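N-alpha-acetyltransferase 35, NatC auxiliary subunit (Saccharomyces cerevisiae, PDB 6YGA) serves as an auxiliary subunit of the heterotrimeric NatC N-terminal acetyltransferase, which acetylates the N-terminal methionine of L-A virus Gag protein. Local coordinates at residues 469-474 with 599-604; 450-455 with 719-724; 422-427 with 438-443. All blocks are in the same frame, centred on the assembly; numbering follows the deposited sequence.

Interaction 1 of 3, residues 469-474 with 599-604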
loop_
_atom_site.group_PDB
_atom_site.type_symbol
_atom_site.label_atom_id
_atom_site.label_comp_id
_atom_site.label_asym_id
_atom_site.label_seq_id
_atom_site.Cartn_x
_atom_site.Cartn_y
_atom_site.Cartn_z
ATOM N N PHE B 469 17.436 6.177 -15.869
ATOM C CA PHE B 469 17.787 7.592 -15.899
ATOM C C PHE B 469 17.949 8.092 -17.328
ATOM O O PHE B 469 17.549 9.218 -17.641
ATOM C CB PHE B 469 19.052 7.842 -15.081
ATOM C CG PHE B 469 18.794 8.021 -13.613
ATOM C CD1 PHE B 469 17.771 8.846 -13.170
ATOM C CD2 PHE B 469 19.558 7.348 -12.677
ATOM C CE1 PHE B 469 17.528 9.009 -11.817
ATOM C CE2 PHE B 469 19.325 7.508 -11.327
ATOM C CZ PHE B 469 18.306 8.336 -10.895
ATOM N N TRP B 470 18.516 7.275 -18.216
ATOM C CA TRP B 470 18.643 7.722 -19.597
ATOM C C TRP B 470 17.295 7.712 -20.302
ATOM O O TRP B 470 17.029 8.571 -21.152
ATOM C CB TRP B 470 19.645 6.864 -20.362
ATOM C CG TRP B 470 19.780 7.322 -21.779
ATOM C CD1 TRP B 470 20.542 8.356 -22.236
ATOM C CD2 TRP B 470 19.107 6.782 -22.924
ATOM N NE1 TRP B 470 20.392 8.490 -23.594
ATOM C CE2 TRP B 470 19.517 7.534 -24.041
ATOM C CE3 TRP B 470 18.202 5.734 -23.110
ATOM C CZ2 TRP B 470 19.058 7.268 -25.328
ATOM C CZ3 TRP B 470 17.745 5.473 -24.387
ATOM C CH2 TRP B 470 18.174 6.237 -25.480
ATOM N N TYR B 471 16.433 6.750 -19.968
ATOM C CA TYR B 471 15.100 6.736 -20.556
ATOM C C TYR B 471 14.303 7.961 -20.129
ATOM O O TYR B 471 13.567 8.539 -20.934
ATOM C CB TYR B 471 14.366 5.448 -20.179
ATOM C CG TYR B 471 12.960 5.368 -20.725
ATOM C CD1 TYR B 471 12.725 5.339 -22.092
ATOM C CD2 TYR B 471 11.867 5.318 -19.871
ATOM C CE1 TYR B 471 11.443 5.269 -22.594
ATOM C CE2 TYR B 471 10.581 5.243 -20.362
ATOM C CZ TYR B 471 10.374 5.221 -21.724
ATOM O OH TYR B 471 9.092 5.146 -22.215
ATOM N N VAL B 472 14.455 8.387 -18.873
ATOM C CA VAL B 472 13.734 9.569 -18.409
ATOM C C VAL B 472 14.333 10.829 -19.019
ATOM O O VAL B 472 13.611 11.772 -19.361
ATOM C CB VAL B 472 13.720 9.620 -16.871
ATOM C CG1 VAL B 472 13.059 10.903 -16.382
ATOM C CG2 VAL B 472 12.983 8.414 -16.328
ATOM N N TYR B 473 15.658 10.864 -19.172
ATOM C CA TYR B 473 16.284 11.928 -19.948
ATOM C C TYR B 473 15.714 11.970 -21.361
ATOM O O TYR B 473 15.342 13.035 -21.865
ATOM C CB TYR B 473 17.797 11.722 -19.979
ATOM C CG TYR B 473 18.522 12.635 -20.936
ATOM C CD1 TYR B 473 18.846 13.935 -20.573
ATOM C CD2 TYR B 473 18.890 12.196 -22.199
ATOM C CE1 TYR B 473 19.512 14.775 -21.447
ATOM C CE2 TYR B 473 19.555 13.026 -23.079
ATOM C CZ TYR B 473 19.865 14.315 -22.697
ATOM O OH TYR B 473 20.528 15.149 -23.566
ATOM N N TYR B 474 15.629 10.806 -22.006
ATOM C CA TYR B 474 15.027 10.712 -23.331
ATOM C C TYR B 474 13.586 11.218 -23.322
ATOM O O TYR B 474 13.185 11.994 -24.196
ATOM C CB TYR B 474 15.109 9.262 -23.811
ATOM C CG TYR B 474 14.238 8.909 -24.992
ATOM C CD1 TYR B 474 14.663 9.151 -26.293
ATOM C CD2 TYR B 474 13.003 8.303 -24.803
ATOM C CE1 TYR B 474 13.869 8.815 -27.376
ATOM C CE2 TYR B 474 12.203 7.965 -25.874
ATOM C CZ TYR B 474 12.640 8.223 -27.159
ATOM O OH TYR B 474 11.844 7.887 -28.228
ATOM N N GLU B 599 8.257 6.677 -29.071
ATOM C CA GLU B 599 8.513 5.246 -29.153
ATOM C C GLU B 599 9.541 4.814 -28.115
ATOM O O GLU B 599 10.492 5.540 -27.810
ATOM C CB GLU B 599 9.002 4.872 -30.554
ATOM C CG GLU B 599 10.235 5.639 -30.999
ATOM C CD GLU B 599 10.918 5.004 -32.192
ATOM O OE1 GLU B 599 10.393 3.998 -32.712
ATOM O OE2 GLU B 599 11.983 5.508 -32.610
ATOM N N LEU B 600 9.340 3.631 -27.567
ATOM C CA LEU B 600 10.326 3.038 -26.681
ATOM C C LEU B 600 11.575 2.691 -27.480
ATOM O O LEU B 600 11.482 1.921 -28.445
ATOM C CB LEU B 600 9.755 1.793 -26.015
ATOM C CG LEU B 600 10.740 0.910 -25.249
ATOM C CD1 LEU B 600 11.347 1.665 -24.079
ATOM C CD2 LEU B 600 10.048 -0.362 -24.779
ATOM N N PRO B 601 12.743 3.231 -27.137
ATOM C CA PRO B 601 13.959 2.874 -27.876
ATOM C C PRO B 601 14.244 1.384 -27.790
ATOM O O PRO B 601 13.995 0.736 -26.770
ATOM C CB PRO B 601 15.051 3.694 -27.179
ATOM C CG PRO B 601 14.320 4.840 -26.563
ATOM C CD PRO B 601 12.994 4.279 -26.133
ATOM N N GLU B 602 14.768 0.843 -28.886
ATOM C CA GLU B 602 15.095 -0.572 -28.957
ATOM C C GLU B 602 16.252 -0.907 -28.019
ATOM O O GLU B 602 17.027 -0.041 -27.604
ATOM C CB GLU B 602 15.453 -0.968 -30.390
ATOM C CG GLU B 602 14.272 -0.998 -31.350
ATOM C CD GLU B 602 13.345 -2.178 -31.105
ATOM O OE1 GLU B 602 13.800 -3.182 -30.517
ATOM O OE2 GLU B 602 12.163 -2.102 -31.501
ATOM N N TYR B 603 16.358 -2.196 -27.693
ATOM C CA TYR B 603 17.435 -2.669 -26.831
ATOM C C TYR B 603 18.800 -2.247 -27.366
ATOM O O TYR B 603 19.678 -1.839 -26.598
ATOM C CB TYR B 603 17.338 -4.188 -26.696
ATOM C CG TYR B 603 18.465 -4.846 -25.940
ATOM C CD1 TYR B 603 18.440 -4.934 -24.554
ATOM C CD2 TYR B 603 19.539 -5.408 -26.613
ATOM C CE1 TYR B 603 19.465 -5.550 -23.861
ATOM C CE2 TYR B 603 20.567 -6.023 -25.932
ATOM C CZ TYR B 603 20.526 -6.093 -24.557
ATOM O OH TYR B 603 21.555 -6.709 -23.885
ATOM N N GLU B 604 18.984 -2.306 -28.687
ATOM C CA GLU B 604 20.268 -1.944 -29.277
ATOM C C GLU B 604 20.593 -0.468 -29.073
ATOM O O GLU B 604 21.769 -0.104 -28.946
ATOM C CB GLU B 604 20.278 -2.290 -30.767
ATOM C CG GLU B 604 20.286 -3.786 -31.075
ATOM C CD GLU B 604 18.906 -4.420 -31.014
ATOM O OE1 GLU B 604 17.925 -3.700 -30.728
ATOM O OE2 GLU B 604 18.806 -5.642 -31.260
#
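Pro601, in the lead-in to helix 603-613, packs against an aromatic surface that Trp470, Tyr471 and Tyr474 form on one side of helix 465-506. Its main partner is Tyr474: Pro601 CG stands over the middle of the phenol ring, 3.9 Å from the centroid and 13° off the normal, a CH-pi contact. The hydroxyl of the same tyrosine reaches past the proline to the backbone, where Tyr474 OH donates a hydrogen bond of 2.7 Å to Glu599 O. The donor lies in the carbonyl plane, at a C=O...O angle of 148°; together with the proline over its face, this bond grips the ring at two places. Tyr474 CG is anti to the backbone N (chi1 165°), which sends the ring out from the helix toward the loop. The contact lies in the mainly helical, probably TPR-like region of the protein, and the loop is extended until Glu602 takes the N-cap position of the next helix. On the flanks, Trp470 CZ3 comes within 4.1 Å of Pro601 CG, and Tyr471 presents its edge to the proline, with CE1 4.0 Å from Pro601 CD. Leu600 CD1 meets the same Tyr471 CE1 at 3.9 Å, the two side chains crossing at about a right angle. Phe606, on the helix that follows the loop, touches Pro601 and packs edge-to-face with Trp470, while Phe589 meets Tyr471 edge-to-face.

Interaction 2 of 3, residues 450-455 with 719-724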
loop_
_atom_site.group_PDB
_atom_site.type_symbol
_atom_site.label_atom_id
_atom_site.label_comp_id
_atom_site.label_asym_id
_atom_site.label_seq_id
_atom_site.Cartn_x
_atom_site.Cartn_y
_atom_site.Cartn_z
ATOM N N PHE B 450 6.051 8.262 -13.316
ATOM C CA PHE B 450 6.012 6.834 -13.017
ATOM C C PHE B 450 7.414 6.235 -12.968
ATOM O O PHE B 450 7.703 5.385 -12.118
ATOM C CB PHE B 450 5.153 6.118 -14.060
ATOM C CG PHE B 450 5.230 4.619 -13.994
ATOM C CD1 PHE B 450 4.545 3.918 -13.016
ATOM C CD2 PHE B 450 5.967 3.911 -14.928
ATOM C CE1 PHE B 450 4.606 2.537 -12.962
ATOM C CE2 PHE B 450 6.035 2.534 -14.880
ATOM C CZ PHE B 450 5.354 1.845 -13.897
ATOM N N SER B 451 8.300 6.671 -13.867
ATOM C CA SER B 451 9.636 6.084 -13.932
ATOM C C SER B 451 10.500 6.537 -12.761
ATOM O O SER B 451 11.160 5.719 -12.112
ATOM C CB SER B 451 10.306 6.444 -15.256
ATOM O OG SER B 451 9.555 5.981 -16.363
ATOM N N LEU B 452 10.526 7.846 -12.490
ATOM C CA LEU B 452 11.347 8.355 -11.397
ATOM C C LEU B 452 10.846 7.860 -10.047
ATOM O O LEU B 452 11.641 7.686 -9.117
ATOM C CB LEU B 452 11.380 9.884 -11.426
ATOM C CG LEU B 452 12.017 10.551 -12.651
ATOM C CD1 LEU B 452 11.898 12.068 -12.571
ATOM C CD2 LEU B 452 13.473 10.136 -12.806
ATOM N N LYS B 453 9.540 7.620 -9.921
ATOM C CA LYS B 453 8.997 7.145 -8.654
ATOM C C LYS B 453 9.580 5.789 -8.270
ATOM O O LYS B 453 9.652 5.459 -7.080
ATOM C CB LYS B 453 7.468 7.091 -8.738
ATOM C CG LYS B 453 6.785 6.572 -7.491
ATOM C CD LYS B 453 6.882 7.548 -6.344
ATOM C CE LYS B 453 6.330 6.923 -5.079
ATOM N NZ LYS B 453 6.416 7.854 -3.925
ATOM N N GLY B 454 10.014 5.003 -9.261
ATOM C CA GLY B 454 10.635 3.718 -8.975
ATOM C C GLY B 454 11.907 3.827 -8.154
ATOM O O GLY B 454 12.225 2.924 -7.374
ATOM N N PHE B 455 12.646 4.928 -8.307
ATOM C CA PHE B 455 13.849 5.122 -7.502
ATOM C C PHE B 455 13.501 5.395 -6.045
ATOM O O PHE B 455 14.235 4.981 -5.140
ATOM C CB PHE B 455 14.698 6.261 -8.068
ATOM C CG PHE B 455 15.459 5.891 -9.307
ATOM C CD1 PHE B 455 16.582 5.081 -9.230
ATOM C CD2 PHE B 455 15.059 6.358 -10.547
ATOM C CE1 PHE B 455 17.286 4.742 -10.369
ATOM C CE2 PHE B 455 15.758 6.022 -11.685
ATOM C CZ PHE B 455 16.873 5.211 -11.598
ATOM N N TRP B 719 15.789 14.812 -2.344
ATOM C CA TRP B 719 14.659 14.259 -3.081
ATOM C C TRP B 719 15.117 12.958 -3.727
ATOM O O TRP B 719 15.984 12.964 -4.609
ATOM C CB TRP B 719 14.134 15.242 -4.123
ATOM C CG TRP B 719 12.862 14.765 -4.745
ATOM C CD1 TRP B 719 12.661 14.425 -6.048
ATOM C CD2 TRP B 719 11.616 14.537 -4.072
ATOM N NE1 TRP B 719 11.362 14.016 -6.235
ATOM C CE2 TRP B 719 10.701 14.075 -5.036
ATOM C CE3 TRP B 719 11.185 14.689 -2.751
ATOM C CZ2 TRP B 719 9.380 13.763 -4.722
ATOM C CZ3 TRP B 719 9.877 14.377 -2.440
ATOM C CH2 TRP B 719 8.988 13.919 -3.421
ATOM N N ASN B 720 14.518 11.848 -3.299
ATOM C CA ASN B 720 15.017 10.517 -3.605
ATOM C C ASN B 720 14.496 9.962 -4.928
ATOM O O ASN B 720 14.606 8.754 -5.165
ATOM C CB ASN B 720 14.683 9.568 -2.459
ATOM C CG ASN B 720 15.368 9.969 -1.171
ATOM O OD1 ASN B 720 16.423 10.609 -1.192
ATOM N ND2 ASN B 720 14.777 9.598 -0.042
ATOM N N TYR B 721 13.938 10.807 -5.795
ATOM C CA TYR B 721 13.782 10.389 -7.183
ATOM C C TYR B 721 15.132 10.259 -7.875
ATOM O O TYR B 721 15.224 9.599 -8.916
ATOM C CB TYR B 721 12.902 11.372 -7.960
ATOM C CG TYR B 721 11.412 11.232 -7.731
ATOM C CD1 TYR B 721 10.908 10.517 -6.651
ATOM C CD2 TYR B 721 10.506 11.814 -8.608
ATOM C CE1 TYR B 721 9.543 10.399 -6.448
ATOM C CE2 TYR B 721 9.144 11.695 -8.416
ATOM C CZ TYR B 721 8.667 10.988 -7.336
ATOM O OH TYR B 721 7.311 10.874 -7.147
ATOM N N PHE B 722 16.174 10.876 -7.320
ATOM C CA PHE B 722 17.523 10.840 -7.881
ATOM C C PHE B 722 18.479 10.404 -6.778
ATOM O O PHE B 722 19.137 11.240 -6.144
ATOM C CB PHE B 722 17.923 12.203 -8.450
ATOM C CG PHE B 722 16.916 12.786 -9.405
ATOM C CD1 PHE B 722 15.912 13.622 -8.945
ATOM C CD2 PHE B 722 16.977 12.504 -10.762
ATOM C CE1 PHE B 722 14.982 14.165 -9.817
ATOM C CE2 PHE B 722 16.052 13.046 -11.641
ATOM C CZ PHE B 722 15.052 13.877 -11.167
ATOM N N PRO B 723 18.572 9.102 -6.510
ATOM C CA PRO B 723 19.482 8.634 -5.460
ATOM C C PRO B 723 20.936 8.845 -5.848
ATOM O O PRO B 723 21.278 9.056 -7.013
ATOM C CB PRO B 723 19.152 7.142 -5.338
ATOM C CG PRO B 723 18.597 6.775 -6.666
ATOM C CD PRO B 723 17.852 7.989 -7.152
ATOM N N ILE B 724 21.801 8.784 -4.842
ATOM C CA ILE B 724 23.232 8.981 -5.030
ATOM C C ILE B 724 23.880 7.624 -5.270
ATOM O O ILE B 724 23.782 6.722 -4.431
ATOM C CB ILE B 724 23.859 9.683 -3.815
ATOM C CG1 ILE B 724 23.061 10.936 -3.443
ATOM C CG2 ILE B 724 25.311 10.034 -4.092
ATOM C CD1 ILE B 724 23.076 12.012 -4.496
#
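Tyr721 lays its ring flat against the backbone of helix 433-456 at Leu452 and Lys453. Lys453 CA sits over one face, 4.2 Å from the centroid and 22° off the normal, a CH-pi contact, and Leu452 O lies above the same face, offset toward the rim. Alongside, Leu452 CB approaches Tyr721 CD2 to 3.5 Å, and the lysine chain, bent at chi2 (70°), brings Lys453 CD to 3.4 Å from Tyr721 OH. Farther along the loop, Pro723 CG packs 3.7 Å from Phe455 CD1, and Phe722 CZ lies 3.9 Å from Leu452 CD1. The second shell holds these groups in place. The hydroxyl of Tyr721 is hydrogen-bonded to Glu449, and the ammonium of Lys453 reaches Thr406 and forms a salt bridge with Asp456. On the far face of the Tyr721 ring lies Trp719 NE1, 3.1 Å above the plane. Phe722 also packs on Leu551 and Cys552 of helix 511-564. The loop is the connection of an antiparallel beta-hairpin, strands 708-713 and 724-729, which here folds back onto the alpha-helices of a probably TPR-like region.

Interaction 3 of 3, residues 422-427 with 438-443; sequences SLQAQF and WTYFMK. With EDO (1,2-ethanediol), chain C.
Helices 406-429 and 433-456 run almost antiparallel where Gln424 and Thr439 face each other: the segment axes make an angle of 163° between their N-to-C directions and approach to 9.2 Å. The nearest CA atoms across the pair are Gln424 CA and Thr439 CA, 5.7 Å apart. Joined by a short turn, the two form an antiparallel helical hairpin, consistent with the TPR-like family to which this region belongs. In the seam, Thr439 CG2 packs 3.7 Å from Gln424 CB, while Thr439 OG1 lies 3.7 Å from Phe427 CD2. That hydroxyl is satisfied within its own helix by the carbonyl oxygen of Tyr435. Gln424 has its CG anti to the backbone N (chi1 -179°) and an extended chain, which lays the side chain alongside Tyr440, both pointing the same way. The amide stands steeply to the phenol ring, and its oxygen meets the ring edge in plane, with Gln424 OE1 3.3 Å from Tyr440 CD1. The same oxygen accepts a hydrogen bond of 2.8 Å from Lys443 NZ, whose chain comes across the glutamine at about a right angle. The ammonium sits above the carbonyl plane of Gln424, 40° out of it, and so is not aligned with a lone pair. Lys443 NZ also forms a salt bridge with Asp421 and a hydrogen bond to Val597 O, which probably offset the cost of burying the charge. On another side of helix 433-456, the CG of selenomethionine Met442 lies over one face of the Trp438 indole. A 1,2-ethanediol, probably from the crystallisation liquor, meets the edge of that ring and is also hydrogen-bonded to His367 O; Trp438 NE1 donates a short but clearly bent hydrogen bond of 2.7 Å to its O2.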
loop_
_atom_site.group_PDB
_atom_site.type_symbol
_atom_site.label_atom_id
_atom_site.label_comp_id
_atom_site.label_asym_id
_atom_site.label_seq_id
_atom_site.Cartn_x
_atom_site.Cartn_y
_atom_site.Cartn_z
ATOM N N SER B 422 -4.366 5.687 -25.472
ATOM C CA SER B 422 -5.549 5.400 -26.277
ATOM C C SER B 422 -6.400 6.649 -26.466
ATOM O O SER B 422 -6.943 6.884 -27.552
ATOM C CB SER B 422 -6.364 4.287 -25.619
ATOM O OG SER B 422 -7.508 3.963 -26.385
ATOM N N LEU B 423 -6.520 7.466 -25.421
ATOM C CA LEU B 423 -7.290 8.698 -25.527
ATOM C C LEU B 423 -6.638 9.666 -26.508
ATOM O O LEU B 423 -7.318 10.279 -27.339
ATOM C CB LEU B 423 -7.431 9.333 -24.146
ATOM C CG LEU B 423 -8.566 10.326 -23.939
ATOM C CD1 LEU B 423 -9.901 9.690 -24.298
ATOM C CD2 LEU B 423 -8.556 10.773 -22.494
ATOM N N GLN B 424 -5.310 9.806 -26.428
ATOM C CA GLN B 424 -4.597 10.691 -27.344
ATOM C C GLN B 424 -4.745 10.228 -28.790
ATOM O O GLN B 424 -4.937 11.047 -29.695
ATOM C CB GLN B 424 -3.120 10.769 -26.951
ATOM C CG GLN B 424 -2.286 11.686 -27.836
ATOM C CD GLN B 424 -0.793 11.545 -27.592
ATOM O OE1 GLN B 424 -0.360 11.134 -26.513
ATOM N NE2 GLN B 424 0.001 11.882 -28.599
ATOM N N ALA B 425 -4.671 8.916 -29.026
ATOM C CA ALA B 425 -4.837 8.402 -30.381
ATOM C C ALA B 425 -6.260 8.592 -30.889
ATOM O O ALA B 425 -6.470 8.711 -32.101
ATOM C CB ALA B 425 -4.450 6.925 -30.435
ATOM N N GLN B 426 -7.248 8.617 -29.993
ATOM C CA GLN B 426 -8.624 8.821 -30.437
ATOM C C GLN B 426 -8.870 10.283 -30.790
ATOM O O GLN B 426 -9.562 10.581 -31.770
ATOM C CB GLN B 426 -9.604 8.342 -29.363
ATOM C CG GLN B 426 -11.062 8.317 -29.809
ATOM C CD GLN B 426 -11.334 7.290 -30.896
ATOM O OE1 GLN B 426 -10.654 6.267 -30.987
ATOM N NE2 GLN B 426 -12.333 7.561 -31.729
ATOM N N PHE B 427 -8.317 11.208 -29.997
ATOM C CA PHE B 427 -8.309 12.614 -30.389
ATOM C C PHE B 427 -7.571 12.804 -31.707
ATOM O O PHE B 427 -7.986 13.603 -32.554
ATOM C CB PHE B 427 -7.654 13.468 -29.302
ATOM C CG PHE B 427 -8.565 13.822 -28.161
ATOM C CD1 PHE B 427 -9.754 14.492 -28.388
ATOM C CD2 PHE B 427 -8.210 13.515 -26.855
ATOM C CE1 PHE B 427 -10.586 14.828 -27.338
ATOM C CE2 PHE B 427 -9.038 13.851 -25.799
ATOM C CZ PHE B 427 -10.227 14.509 -26.040
ATOM N N TRP B 438 -2.922 18.488 -25.037
ATOM C CA TRP B 438 -2.994 18.427 -23.579
ATOM C C TRP B 438 -2.914 16.990 -23.078
ATOM O O TRP B 438 -2.275 16.719 -22.054
ATOM C CB TRP B 438 -4.276 19.093 -23.080
ATOM C CG TRP B 438 -4.414 19.067 -21.587
ATOM C CD1 TRP B 438 -3.967 20.010 -20.707
ATOM C CD2 TRP B 438 -5.036 18.045 -20.796
ATOM N NE1 TRP B 438 -4.274 19.641 -19.419
ATOM C CE2 TRP B 438 -4.930 18.438 -19.447
ATOM C CE3 TRP B 438 -5.671 16.836 -21.098
ATOM C CZ2 TRP B 438 -5.437 17.667 -18.402
ATOM C CZ3 TRP B 438 -6.171 16.072 -20.060
ATOM C CH2 TRP B 438 -6.053 16.490 -18.729
ATOM N N THR B 439 -3.568 16.058 -23.777
ATOM C CA THR B 439 -3.461 14.649 -23.413
ATOM C C THR B 439 -2.017 14.172 -23.499
ATOM O O THR B 439 -1.552 13.419 -22.637
ATOM C CB THR B 439 -4.357 13.800 -24.318
ATOM O OG1 THR B 439 -5.685 14.338 -24.319
ATOM C CG2 THR B 439 -4.404 12.359 -23.822
ATOM N N TYR B 440 -1.290 14.606 -24.531
ATOM C CA TYR B 440 0.105 14.204 -24.668
ATOM C C TYR B 440 0.939 14.722 -23.504
ATOM O O TYR B 440 1.789 13.999 -22.970
ATOM C CB TYR B 440 0.666 14.698 -26.000
ATOM C CG TYR B 440 2.095 14.283 -26.257
ATOM C CD1 TYR B 440 2.437 12.942 -26.395
ATOM C CD2 TYR B 440 3.099 15.233 -26.376
ATOM C CE1 TYR B 440 3.742 12.560 -26.636
ATOM C CE2 TYR B 440 4.404 14.862 -26.617
ATOM C CZ TYR B 440 4.722 13.526 -26.746
ATOM O OH TYR B 440 6.026 13.159 -26.986
ATOM N N PHE B 441 0.696 15.967 -23.086
ATOM C CA PHE B 441 1.426 16.520 -21.949
ATOM C C PHE B 441 1.197 15.697 -20.688
ATOM O O PHE B 441 2.144 15.414 -19.945
ATOM C CB PHE B 441 1.017 17.972 -21.708
ATOM C CG PHE B 441 1.424 18.487 -20.360
ATOM C CD1 PHE B 441 2.735 18.864 -20.115
ATOM C CD2 PHE B 441 0.499 18.578 -19.333
ATOM C CE1 PHE B 441 3.114 19.329 -18.872
ATOM C CE2 PHE B 441 0.872 19.041 -18.088
ATOM C CZ PHE B 441 2.180 19.418 -17.856
HETATM N N MSE B 442 -0.049 15.316 -20.424
HETATM C CA MSE B 442 -0.372 14.535 -19.238
HETATM C C MSE B 442 0.209 13.127 -19.305
HETATM O O MSE B 442 0.724 12.616 -18.310
HETATM C CB MSE B 442 -1.884 14.467 -19.045
HETATM C CG MSE B 442 -2.511 15.813 -18.748
HETATM SE SE MSE B 442 -1.985 16.489 -16.997
HETATM C CE MSE B 442 -2.892 15.148 -15.913
ATOM N N LYS B 443 0.128 12.498 -20.479
ATOM C CA LYS B 443 0.676 11.154 -20.626
ATOM C C LYS B 443 2.186 11.150 -20.421
ATOM O O LYS B 443 2.720 10.333 -19.663
ATOM C CB LYS B 443 0.326 10.584 -21.999
ATOM C CG LYS B 443 0.737 9.133 -22.174
ATOM C CD LYS B 443 0.535 8.672 -23.600
ATOM C CE LYS B 443 1.537 9.328 -24.532
ATOM N NZ LYS B 443 1.302 8.931 -25.945
HETATM C C1 EDO C . -3.242 22.258 -16.150
HETATM O O1 EDO C . -2.960 22.758 -17.462
HETATM C C2 EDO C . -2.683 20.847 -16.004
HETATM O O2 EDO C . -3.297 19.978 -16.963
#

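Overall arrangement
Following the chain from the N terminus, interaction 3 comes first and closes a short loop of ten residues, pairing the successive helices 406-429 and 433-456. Helix 433-456 is shared with interaction 2, which ties it to the connection of the C-terminal beta-hairpin, 264 residues later. Within that long excursion, interaction 1 joins helix 465-506 to the lead-in of helix 603-613, so it is enclosed by interaction 2, whereas interaction 3 precedes both. Interactions 1 and 2 have centres about 16 Å apart and touch through Phe469 with Phe455 and Phe722, and Val472 with Ser451 and Leu452. Interaction 3 stays separate, its nearest atoms about 7 Å from either.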